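Long-range contacts in putative agmatinase (Clostridium difficile, PDB 3LHL), which probably hydrolyses agmatine to putrescine and urea, as a manganese-dependent member of the arginase family: residues A[122-127]-A[164-169]; A[50-55]-A[270-275]. One frame throughout, in Å; residues are numbered along the deposited sequence.

Contact 1. Residues A[122-127]-A[164-169]. With MN (manganese (II) ion), chain C; MN (manganese (II) ion), chain B.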
loop_
_atom_site.group_PDB
_atom_site.type_symbol
_atom_site.label_atom_id
_atom_site.label_comp_id
_atom_site.label_asym_id
_atom_site.label_seq_id
_atom_site.Cartn_x
_atom_site.Cartn_y
_atom_site.Cartn_z
ATOM N N ALA A 122 -0.605 1.417 -10.814
ATOM C CA ALA A 122 -0.890 1.551 -12.233
ATOM C C ALA A 122 0.019 2.682 -12.709
ATOM O O ALA A 122 0.356 2.774 -13.896
ATOM C CB ALA A 122 -2.335 1.925 -12.443
ATOM N N HIS A 123 0.428 3.523 -11.758
ATOM C CA HIS A 123 1.288 4.670 -12.036
ATOM C C HIS A 123 2.677 4.546 -11.414
ATOM O O HIS A 123 2.844 3.938 -10.351
ATOM C CB HIS A 123 0.616 5.952 -11.531
ATOM C CG HIS A 123 -0.831 6.044 -11.892
ATOM N ND1 HIS A 123 -1.829 5.504 -11.106
ATOM C CD2 HIS A 123 -1.445 6.532 -12.997
ATOM C CE1 HIS A 123 -2.992 5.653 -11.715
ATOM N NE2 HIS A 123 -2.786 6.272 -12.864
ATOM N N THR A 124 3.664 5.142 -12.079
ATOM C CA THR A 124 5.047 5.115 -11.612
ATOM C C THR A 124 5.234 5.911 -10.320
ATOM O O THR A 124 5.956 5.483 -9.417
ATOM C CB THR A 124 6.023 5.705 -12.674
ATOM O OG1 THR A 124 5.846 7.126 -12.751
ATOM C CG2 THR A 124 5.770 5.089 -14.054
ATOM N N ASP A 125 4.578 7.067 -10.236
ATOM C CA ASP A 125 4.703 7.932 -9.065
ATOM C C ASP A 125 6.148 8.416 -8.919
ATOM O O ASP A 125 6.596 8.752 -7.824
ATOM C CB ASP A 125 4.278 7.188 -7.794
ATOM C CG ASP A 125 2.776 7.050 -7.676
ATOM O OD1 ASP A 125 2.058 7.676 -8.484
ATOM O OD2 ASP A 125 2.312 6.326 -6.770
ATOM N N LEU A 126 6.873 8.458 -10.033
ATOM C CA LEU A 126 8.262 8.878 -10.006
ATOM C C LEU A 126 8.514 10.347 -10.350
ATOM O O LEU A 126 9.636 10.829 -10.209
ATOM C CB LEU A 126 9.088 7.981 -10.930
ATOM C CG LEU A 126 9.395 6.572 -10.410
ATOM C CD1 LEU A 126 10.191 5.795 -11.441
ATOM C CD2 LEU A 126 10.184 6.673 -9.107
ATOM N N ARG A 127 7.496 11.076 -10.786
ATOM C CA ARG A 127 7.743 12.470 -11.125
ATOM C C ARG A 127 8.160 13.274 -9.894
ATOM O O ARG A 127 7.730 12.992 -8.773
ATOM C CB ARG A 127 6.522 13.097 -11.804
ATOM C CG ARG A 127 5.307 13.317 -10.934
ATOM C CD ARG A 127 4.136 13.703 -11.833
ATOM N NE ARG A 127 3.815 12.606 -12.744
ATOM C CZ ARG A 127 3.087 12.725 -13.851
ATOM N NH1 ARG A 127 2.594 13.905 -14.207
ATOM N NH2 ARG A 127 2.848 11.656 -14.598
ATOM N N GLU A 164 9.780 10.271 -19.186
ATOM C CA GLU A 164 10.904 10.487 -18.272
ATOM C C GLU A 164 10.821 9.566 -17.056
ATOM O O GLU A 164 11.822 8.971 -16.654
ATOM C CB GLU A 164 10.934 11.945 -17.802
ATOM C CG GLU A 164 10.942 12.965 -18.938
ATOM C CD GLU A 164 12.332 13.249 -19.483
ATOM O OE1 GLU A 164 13.049 12.285 -19.837
ATOM O OE2 GLU A 164 12.703 14.445 -19.557
ATOM N N GLU A 165 9.628 9.451 -16.474
ATOM C CA GLU A 165 9.437 8.590 -15.311
ATOM C C GLU A 165 9.848 7.161 -15.625
ATOM O O GLU A 165 10.479 6.497 -14.812
ATOM C CB GLU A 165 7.979 8.612 -14.853
ATOM C CG GLU A 165 7.543 9.917 -14.209
ATOM C CD GLU A 165 6.078 9.899 -13.823
ATOM O OE1 GLU A 165 5.230 9.703 -14.721
ATOM O OE2 GLU A 165 5.770 10.077 -12.625
ATOM N N PHE A 166 9.486 6.685 -16.810
ATOM C CA PHE A 166 9.838 5.328 -17.213
ATOM C C PHE A 166 11.344 5.190 -17.465
ATOM O O PHE A 166 11.948 4.193 -17.070
ATOM C CB PHE A 166 9.032 4.924 -18.453
ATOM C CG PHE A 166 7.607 4.544 -18.143
ATOM C CD1 PHE A 166 7.313 3.319 -17.552
ATOM C CD2 PHE A 166 6.562 5.420 -18.413
ATOM C CE1 PHE A 166 6.002 2.974 -17.235
ATOM C CE2 PHE A 166 5.245 5.080 -18.098
ATOM C CZ PHE A 166 4.967 3.856 -17.508
ATOM N N LYS A 167 11.941 6.188 -18.116
ATOM C CA LYS A 167 13.381 6.178 -18.385
ATOM C C LYS A 167 14.140 6.099 -17.062
ATOM O O LYS A 167 15.102 5.343 -16.930
ATOM C CB LYS A 167 13.816 7.457 -19.110
ATOM C CG LYS A 167 13.504 7.514 -20.590
ATOM C CD LYS A 167 13.966 8.846 -21.176
ATOM C CE LYS A 167 13.673 8.937 -22.665
ATOM N NZ LYS A 167 13.941 10.306 -23.210
ATOM N N PHE A 168 13.697 6.901 -16.097
ATOM C CA PHE A 168 14.306 6.955 -14.771
ATOM C C PHE A 168 14.501 5.547 -14.230
ATOM O O PHE A 168 15.524 5.240 -13.614
ATOM C CB PHE A 168 13.412 7.753 -13.813
ATOM C CG PHE A 168 14.066 8.091 -12.498
ATOM C CD1 PHE A 168 15.029 9.093 -12.421
ATOM C CD2 PHE A 168 13.718 7.408 -11.337
ATOM C CE1 PHE A 168 15.638 9.415 -11.205
ATOM C CE2 PHE A 168 14.321 7.719 -10.114
ATOM C CZ PHE A 168 15.283 8.725 -10.049
ATOM N N ALA A 169 13.519 4.685 -14.477
ATOM C CA ALA A 169 13.584 3.311 -14.000
ATOM C C ALA A 169 14.201 2.329 -14.992
ATOM O O ALA A 169 15.091 1.562 -14.630
ATOM C CB ALA A 169 12.188 2.833 -13.606
HETATM MN MN MN C . -1.926 4.878 -8.765
HETATM MN MN MN B . 0.159 5.473 -6.382
#

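Contact 2. Residues A[50-55]-A[270-275]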
loop_
_atom_site.group_PDB
_atom_site.type_symbol
_atom_site.label_atom_id
_atom_site.label_comp_id
_atom_site.label_asym_id
_atom_site.label_seq_id
_atom_site.Cartn_x
_atom_site.Cartn_y
_atom_site.Cartn_z
ATOM N N LEU A 50 -6.331 -19.815 5.749
ATOM C CA LEU A 50 -5.943 -19.149 6.986
ATOM C C LEU A 50 -7.197 -18.456 7.494
ATOM O O LEU A 50 -8.084 -18.135 6.705
ATOM C CB LEU A 50 -4.844 -18.119 6.718
ATOM C CG LEU A 50 -3.489 -18.657 6.236
ATOM C CD1 LEU A 50 -2.572 -17.493 5.876
ATOM C CD2 LEU A 50 -2.857 -19.523 7.321
ATOM N N ASP A 51 -7.277 -18.219 8.799
ATOM C CA ASP A 51 -8.452 -17.578 9.383
ATOM C C ASP A 51 -8.041 -16.437 10.309
ATOM O O ASP A 51 -7.222 -16.627 11.210
ATOM C CB ASP A 51 -9.259 -18.614 10.181
ATOM C CG ASP A 51 -10.706 -18.197 10.403
ATOM O OD1 ASP A 51 -10.958 -17.085 10.911
ATOM O OD2 ASP A 51 -11.602 -18.996 10.068
ATOM N N LEU A 52 -8.616 -15.257 10.097
ATOM C CA LEU A 52 -8.300 -14.099 10.932
ATOM C C LEU A 52 -8.453 -14.384 12.426
ATOM O O LEU A 52 -7.784 -13.767 13.253
ATOM C CB LEU A 52 -9.193 -12.911 10.557
ATOM C CG LEU A 52 -8.842 -12.162 9.264
ATOM C CD1 LEU A 52 -9.853 -11.050 9.017
ATOM C CD2 LEU A 52 -7.431 -11.587 9.374
ATOM N N GLU A 53 -9.323 -15.331 12.765
ATOM C CA GLU A 53 -9.585 -15.684 14.156
ATOM C C GLU A 53 -8.429 -16.349 14.895
ATOM O O GLU A 53 -8.442 -16.421 16.123
ATOM C CB GLU A 53 -10.820 -16.583 14.239
ATOM C CG GLU A 53 -12.099 -15.898 13.794
ATOM C CD GLU A 53 -13.312 -16.805 13.883
ATOM O OE1 GLU A 53 -13.325 -17.856 13.197
ATOM O OE2 GLU A 53 -14.252 -16.465 14.640
ATOM N N ASP A 54 -7.435 -16.841 14.164
ATOM C CA ASP A 54 -6.297 -17.490 14.807
ATOM C C ASP A 54 -5.196 -16.494 15.148
ATOM O O ASP A 54 -4.125 -16.891 15.602
ATOM C CB ASP A 54 -5.695 -18.566 13.899
ATOM C CG ASP A 54 -6.700 -19.623 13.493
ATOM O OD1 ASP A 54 -7.553 -19.991 14.328
ATOM O OD2 ASP A 54 -6.624 -20.097 12.341
ATOM N N TYR A 55 -5.452 -15.207 14.947
ATOM C CA TYR A 55 -4.412 -14.221 15.198
ATOM C C TYR A 55 -4.797 -13.027 16.051
ATOM O O TYR A 55 -5.974 -12.697 16.213
ATOM C CB TYR A 55 -3.869 -13.704 13.863
ATOM C CG TYR A 55 -3.508 -14.806 12.901
ATOM C CD1 TYR A 55 -2.378 -15.596 13.111
ATOM C CD2 TYR A 55 -4.329 -15.097 11.808
ATOM C CE1 TYR A 55 -2.077 -16.657 12.260
ATOM C CE2 TYR A 55 -4.037 -16.155 10.950
ATOM C CZ TYR A 55 -2.912 -16.931 11.186
ATOM O OH TYR A 55 -2.635 -17.996 10.361
ATOM N N LEU A 270 -3.990 -9.860 3.274
ATOM C CA LEU A 270 -2.715 -9.298 3.701
ATOM C C LEU A 270 -2.502 -9.465 5.197
ATOM O O LEU A 270 -1.401 -9.788 5.629
ATOM C CB LEU A 270 -2.620 -7.821 3.314
ATOM C CG LEU A 270 -2.362 -7.570 1.823
ATOM C CD1 LEU A 270 -2.393 -6.083 1.535
ATOM C CD2 LEU A 270 -1.011 -8.161 1.435
ATOM N N CYS A 271 -3.547 -9.245 5.990
ATOM C CA CYS A 271 -3.429 -9.410 7.433
ATOM C C CYS A 271 -3.074 -10.865 7.714
ATOM O O CYS A 271 -2.183 -11.157 8.509
ATOM C CB CYS A 271 -4.744 -9.059 8.137
ATOM S SG CYS A 271 -5.086 -7.287 8.283
ATOM N N LEU A 272 -3.777 -11.778 7.054
ATOM C CA LEU A 272 -3.522 -13.197 7.240
ATOM C C LEU A 272 -2.066 -13.527 6.919
ATOM O O LEU A 272 -1.350 -14.107 7.735
ATOM C CB LEU A 272 -4.463 -14.014 6.353
ATOM C CG LEU A 272 -5.928 -13.972 6.797
ATOM C CD1 LEU A 272 -6.813 -14.661 5.774
ATOM C CD2 LEU A 272 -6.059 -14.638 8.162
ATOM N N ILE A 273 -1.631 -13.134 5.731
ATOM C CA ILE A 273 -0.268 -13.380 5.284
ATOM C C ILE A 273 0.791 -12.870 6.260
ATOM O O ILE A 273 1.714 -13.597 6.621
ATOM C CB ILE A 273 -0.056 -12.755 3.879
ATOM C CG1 ILE A 273 -0.057 -13.866 2.838
ATOM C CG2 ILE A 273 1.223 -11.936 3.819
ATOM C CD1 ILE A 273 -1.290 -14.718 2.887
ATOM N N ILE A 274 0.652 -11.621 6.688
ATOM C CA ILE A 274 1.612 -11.029 7.606
ATOM C C ILE A 274 1.503 -11.659 8.993
ATOM O O ILE A 274 2.512 -12.022 9.599
ATOM C CB ILE A 274 1.401 -9.494 7.711
ATOM C CG1 ILE A 274 1.563 -8.856 6.331
ATOM C CG2 ILE A 274 2.412 -8.884 8.675
ATOM C CD1 ILE A 274 1.186 -7.394 6.288
ATOM N N SER A 275 0.276 -11.802 9.484
ATOM C CA SER A 275 0.051 -12.382 10.803
ATOM C C SER A 275 0.620 -13.788 10.920
ATOM O O SER A 275 1.178 -14.156 11.956
ATOM C CB SER A 275 -1.441 -12.410 11.125
ATOM O OG SER A 275 -1.946 -11.095 11.254
#

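Contact 1. Residues A[122-127]-A[164-169]
Glu165 of helix 163-170 reaches into the loop after strand 115-120 and meets Thr124, Leu126 and Arg127 along its length. Its CB lies 3.3 Å from Thr124 OG1 and also packs against Leu126 CB, and CG continues between the same loop residues with the chain extended (chi2 178°), long enough to carry the carboxylate to the backbone of the turn. There OE2 accepts a moderately straight bond (N-H...O 152°) from Arg127 NE at 3.2 Å, the donor standing well above the carboxylate plane, and a weak one from the backbone N of Arg127. OE1 takes a weak bond from Arg127 NH2 at 3.1 Å, completing the salt bridge, and a further bond from the backbone N of Thr162. The guanidinium and carboxylate planes are 77° apart, so the two-pronged pair is strongly twisted rather than coplanar. Glutamate suits the place because a buried carboxylate can serve both an arginine and backbone N-H groups.

Threonine suits both jobs of residue 124: the hydroxyl of Thr124 shapes the loop, OG1 accepting from Leu126 N at 3.2 Å in an ST turn, while its methyl CG2 meets the helix over one face of the Phe166 ring, 3.9 Å from the centroid, in a CH-pi contact. Leu126 CD1 lies 3.9 Å from Phe168 CD2, oblique to that ring, and near Ala169 CB; leucine fits because its methyl packs on this apolar flank of the helix.

Within the turned loop, His123 ND1 and Asp125 OD2 bind different manganese ions, with Asp121 and Asp202 shared between them: the Asp-x-His-x-Asp metal-binding loop of the arginase fold.

Contact 2. Residues A[50-55]-A[270-275]
Leu272, on the long C-terminal helix 258-278, points its branched end into the short 3-10 turn that follows strand 50-51, on the flank of the arginase alpha/beta fold beside the edge strand 57-62. Three side chains of segment 50-55 meet it from different directions. Leu50 slides past it in the opposite sense, its CB 4.0 Å from Leu272 CD2, while its CD1 reaches on to Leu272 CB and toward Ile273. Leu52 crosses it at about a right angle, the two CD2 methyls 3.6 Å apart, and the same methyl of Leu52 also rests on Cys271 CB at 3.9 Å. Tyr55 crosses it at about a right angle as well, presenting CE2 to Leu272 CD2. That one methyl of Leu272 even approaches the backbone, at 3.3 Å from Leu52 N. A leucine fits here because its forked tip can serve several neighbours at once.

The Tyr55 ring lies between Asp54 CB over one face and Ser275 CB over the opposite face, the latter a CH-pi contact 4.0 Å from the centroid. With CG anti to its carbonyl carbon (chi1 -49°), the ring is turned toward the helix, and its OH is hydrogen-bonded to OD1 of Asp276, the residue after Ser275. Tyrosine suits the place because its ring packs on CB atoms while its OH reaches a polar partner. On the turn itself, Asp51 OD1 forms an Asx turn with Glu53 N and also bonds Thr43. Ser275 suits the close approach by being small, and its OG donates back to Cys271 O at 2.8 Å.

Contacts 1 and 2 lie on opposite sides of the chain's centre, each centre about 17 Å from it; the two contact centres are about 33 Å apart and their nearest atoms about 15 Å, so they do not touch. Along the chain contact 1 is nested within the loop that contact 2 closes. Contact 1 borders the manganese site, its loop supplying His123 and Asp125 while its helix segment gives no ligand, whereas contact 2 lies away from the metals. They also sit near opposite margins of the parallel sheet: contact 1 beside strand 176-179, contact 2 beside strand 57-62. Contact 1 combines a salt bridge with apolar and CH-pi contacts; contact 2 is mainly apolar.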